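Local coordinates for protein EF-P arginine 32 rhamnosyl-transferase (Pseudomonas putida KT2440, PDB 5NV8) that belongs to the EarP family of rhamnosyltransferases and is modelled with 2'-deoxy-thymidine-beta-l-rhamnose in a pocket, at residues 349-352 with 353-357. Numbering follows the deposited sequence.
Sequences QAWR and AARQH
Trp351 and Arg355, one turn apart on the short helix 347-355, run alongside each other from the same side of the helix, the arginine chain laid over one face of the indole. Arg355 CG stands 4.0 Å from the centroid of the five-membered ring of Trp351, 21° off the ring normal, a CH-pi contact. Farther along the chain, Arg355 CD comes within 3.6 Å of Trp351 CZ2, on the six-membered ring. Two successive bends in the arginine keep its methylenes against the ring, and the guanidinium plane ends only 20° from that of the indole. Trp351 has CG anti to its own N (chi1 169°), which carries the ring into the interior, where Trp214 and Phe280 meet it edge-to-face and Leu199 and Ile201 of strand 199-203 pack on it. Beyond the indole, Arg355 makes a cation-pi contact with Trp358.

The backbone beneath follows the i to i+4 pattern of an alpha-helix. Ala353 N donates to Gln349 O, and the bond from Ala354 N to Ala350 O is 2.9 Å long and fairly straight. Arg355 N reaches Trp351 O at 3.0 Å, tying together the two residues whose side chains meet. The next bond, from Gln356 N to Arg352 O, is weak at 3.2 Å. On another side of the helix, the methyls of Ala350 and Ala354 rest on Leu337 of helix 328-343. The helix thus joins that neighbour to the sheet through small methyls and a buried indole, while the methylenes of Arg355 pack over part of one indole face, consistent with the guanidinium being left for Trp358.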
ATOM      1  N   GLN A 349     -12.921  -8.533 -18.086  1.00 42.49           N
ATOM      2  CA  GLN A 349     -14.220  -7.864 -18.091  1.00 46.37           C
ATOM      3  C   GLN A 349     -14.284  -6.770 -17.033  1.00 32.25           C
ATOM      4  O   GLN A 349     -14.764  -5.662 -17.305  1.00 35.36           O
ATOM      5  CB  GLN A 349     -15.342  -8.882 -17.867  1.00 47.53           C
ATOM      6  CG  GLN A 349     -15.521  -9.895 -18.987  1.00 66.85           C
ATOM      7  CD  GLN A 349     -15.907  -9.258 -20.310  1.00 72.89           C
ATOM      8  OE1 GLN A 349     -16.527  -8.196 -20.345  1.00 74.12           O
ATOM      9  NE2 GLN A 349     -15.545  -9.914 -21.408  1.00 71.27           N
ATOM     10  N   ALA A 350     -13.798  -7.060 -15.826  1.00 35.57           N
ATOM     11  CA  ALA A 350     -13.852  -6.080 -14.745  1.00 31.80           C
ATOM     12  C   ALA A 350     -12.977  -4.871 -15.050  1.00 30.68           C
ATOM     13  O   ALA A 350     -13.402  -3.724 -14.870  1.00 29.36           O
ATOM     14  CB  ALA A 350     -13.434  -6.731 -13.428  1.00 32.52           C
ATOM     15  N   TRP A 351     -11.748  -5.111 -15.522  1.00 36.46           N
ATOM     16  CA  TRP A 351     -10.829  -4.008 -15.794  1.00 27.53           C
ATOM     17  C   TRP A 351     -11.399  -3.052 -16.835  1.00 33.55           C
ATOM     18  O   TRP A 351     -11.357  -1.829 -16.653  1.00 28.78           O
ATOM     19  CB  TRP A 351      -9.474  -4.554 -16.243  1.00 27.21           C
ATOM     20  CG  TRP A 351      -8.554  -3.513 -16.795  1.00 30.75           C
ATOM     21  CD1 TRP A 351      -8.223  -3.325 -18.103  1.00 33.51           C
ATOM     22  CD2 TRP A 351      -7.844  -2.512 -16.053  1.00 29.35           C
ATOM     23  NE1 TRP A 351      -7.355  -2.268 -18.225  1.00 24.86           N
ATOM     24  CE2 TRP A 351      -7.106  -1.751 -16.981  1.00 38.27           C
ATOM     25  CE3 TRP A 351      -7.765  -2.183 -14.696  1.00 24.90           C
ATOM     26  CZ2 TRP A 351      -6.295  -0.683 -16.596  1.00 24.30           C
ATOM     27  CZ3 TRP A 351      -6.961  -1.123 -14.316  1.00 24.03           C
ATOM     28  CH2 TRP A 351      -6.237  -0.385 -15.263  1.00 23.49           C
ATOM     29  N   ARG A 352     -11.949  -3.585 -17.930  1.00 27.71           N
ATOM     30  CA  ARG A 352     -12.512  -2.720 -18.963  1.00 27.52           C
ATOM     31  C   ARG A 352     -13.742  -1.975 -18.455  1.00 41.93           C
ATOM     32  O   ARG A 352     -13.948  -0.804 -18.792  1.00 40.72           O
ATOM     33  CB  ARG A 352     -12.864  -3.533 -20.209  1.00 28.18           C
ATOM     34  CG  ARG A 352     -11.651  -4.093 -20.935  1.00 33.76           C
ATOM     35  CD  ARG A 352     -12.037  -4.842 -22.199  1.00 40.28           C
ATOM     36  NE  ARG A 352     -12.300  -6.253 -21.939  1.00 46.04           N
ATOM     37  CZ  ARG A 352     -11.423  -7.231 -22.141  1.00 38.40           C
ATOM     38  NH1 ARG A 352     -10.209  -6.964 -22.600  1.00 45.50           N
ATOM     39  NH2 ARG A 352     -11.760  -8.481 -21.872  1.00 40.77           N
ATOM     40  N   ALA A 353     -14.566  -2.639 -17.637  1.00 29.26           N
ATOM     41  CA  ALA A 353     -15.726  -1.968 -17.057  1.00 30.16           C
ATOM     42  C   ALA A 353     -15.303  -0.807 -16.167  1.00 30.88           C
ATOM     43  O   ALA A 353     -15.901   0.273 -16.220  1.00 33.47           O
ATOM     44  CB  ALA A 353     -16.571  -2.968 -16.273  1.00 31.76           C
ATOM     45  N   ALA A 354     -14.271  -1.007 -15.342  1.00 32.06           N
ATOM     46  CA  ALA A 354     -13.807   0.073 -14.477  1.00 32.13           C
ATOM     47  C   ALA A 354     -13.216   1.224 -15.284  1.00 41.92           C
ATOM     48  O   ALA A 354     -13.346   2.388 -14.887  1.00 26.85           O
ATOM     49  CB  ALA A 354     -12.780  -0.454 -13.475  1.00 27.20           C
ATOM     50  N   ARG A 355     -12.571   0.920 -16.413  1.00 38.19           N
ATOM     51  CA  ARG A 355     -12.015   1.967 -17.261  1.00 35.15           C
ATOM     52  C   ARG A 355     -13.095   2.815 -17.920  1.00 35.36           C
ATOM     53  O   ARG A 355     -12.811   3.946 -18.326  1.00 42.32           O
ATOM     54  CB  ARG A 355     -11.111   1.357 -18.330  1.00 33.00           C
ATOM     55  CG  ARG A 355      -9.829   0.741 -17.787  1.00 31.86           C
ATOM     56  CD  ARG A 355      -8.815   1.806 -17.415  1.00 34.42           C
ATOM     57  NE  ARG A 355      -8.290   2.496 -18.590  1.00 37.88           N
ATOM     58  CZ  ARG A 355      -7.845   3.748 -18.580  1.00 36.68           C
ATOM     59  NH1 ARG A 355      -7.860   4.448 -17.455  1.00 46.75           N
ATOM     60  NH2 ARG A 355      -7.385   4.301 -19.693  1.00 26.93           N
ATOM     61  N   GLN A 356     -14.320   2.299 -18.037  1.00 40.77           N
ATOM     62  CA  GLN A 356     -15.426   3.095 -18.556  1.00 40.35           C
ATOM     63  C   GLN A 356     -15.816   4.231 -17.621  1.00 35.10           C
ATOM     64  O   GLN A 356     -16.561   5.124 -18.038  1.00 33.09           O
ATOM     65  CB  GLN A 356     -16.655   2.212 -18.805  1.00 48.75           C
ATOM     66  CG  GLN A 356     -16.386   0.952 -19.608  1.00 47.50           C
ATOM     67  CD  GLN A 356     -15.711   1.238 -20.933  1.00 57.02           C
ATOM     68  OE1 GLN A 356     -14.528   0.949 -21.116  1.00 61.24           O
ATOM     69  NE2 GLN A 356     -16.461   1.809 -21.868  1.00 54.45           N
ATOM     70  N   HIS A 357     -15.338   4.218 -16.381  1.00 29.46           N
ATOM     71  CA  HIS A 357     -15.722   5.196 -15.371  1.00 39.11           C
ATOM     72  C   HIS A 357     -14.492   5.783 -14.695  1.00 36.00           C
ATOM     73  O   HIS A 357     -14.502   6.071 -13.496  1.00 39.30           O
ATOM     74  CB  HIS A 357     -16.651   4.569 -14.336  1.00 40.94           C
ATOM     75  CG  HIS A 357     -17.817   3.841 -14.928  1.00 41.86           C
ATOM     76  ND1 HIS A 357     -18.862   4.491 -15.550  1.00 35.39           N
ATOM     77  CD2 HIS A 357     -18.108   2.520 -14.987  1.00 37.55           C
ATOM     78  CE1 HIS A 357     -19.743   3.601 -15.969  1.00 39.20           C
ATOM     79  NE2 HIS A 357     -19.310   2.398 -15.639  1.00 40.26           N
TER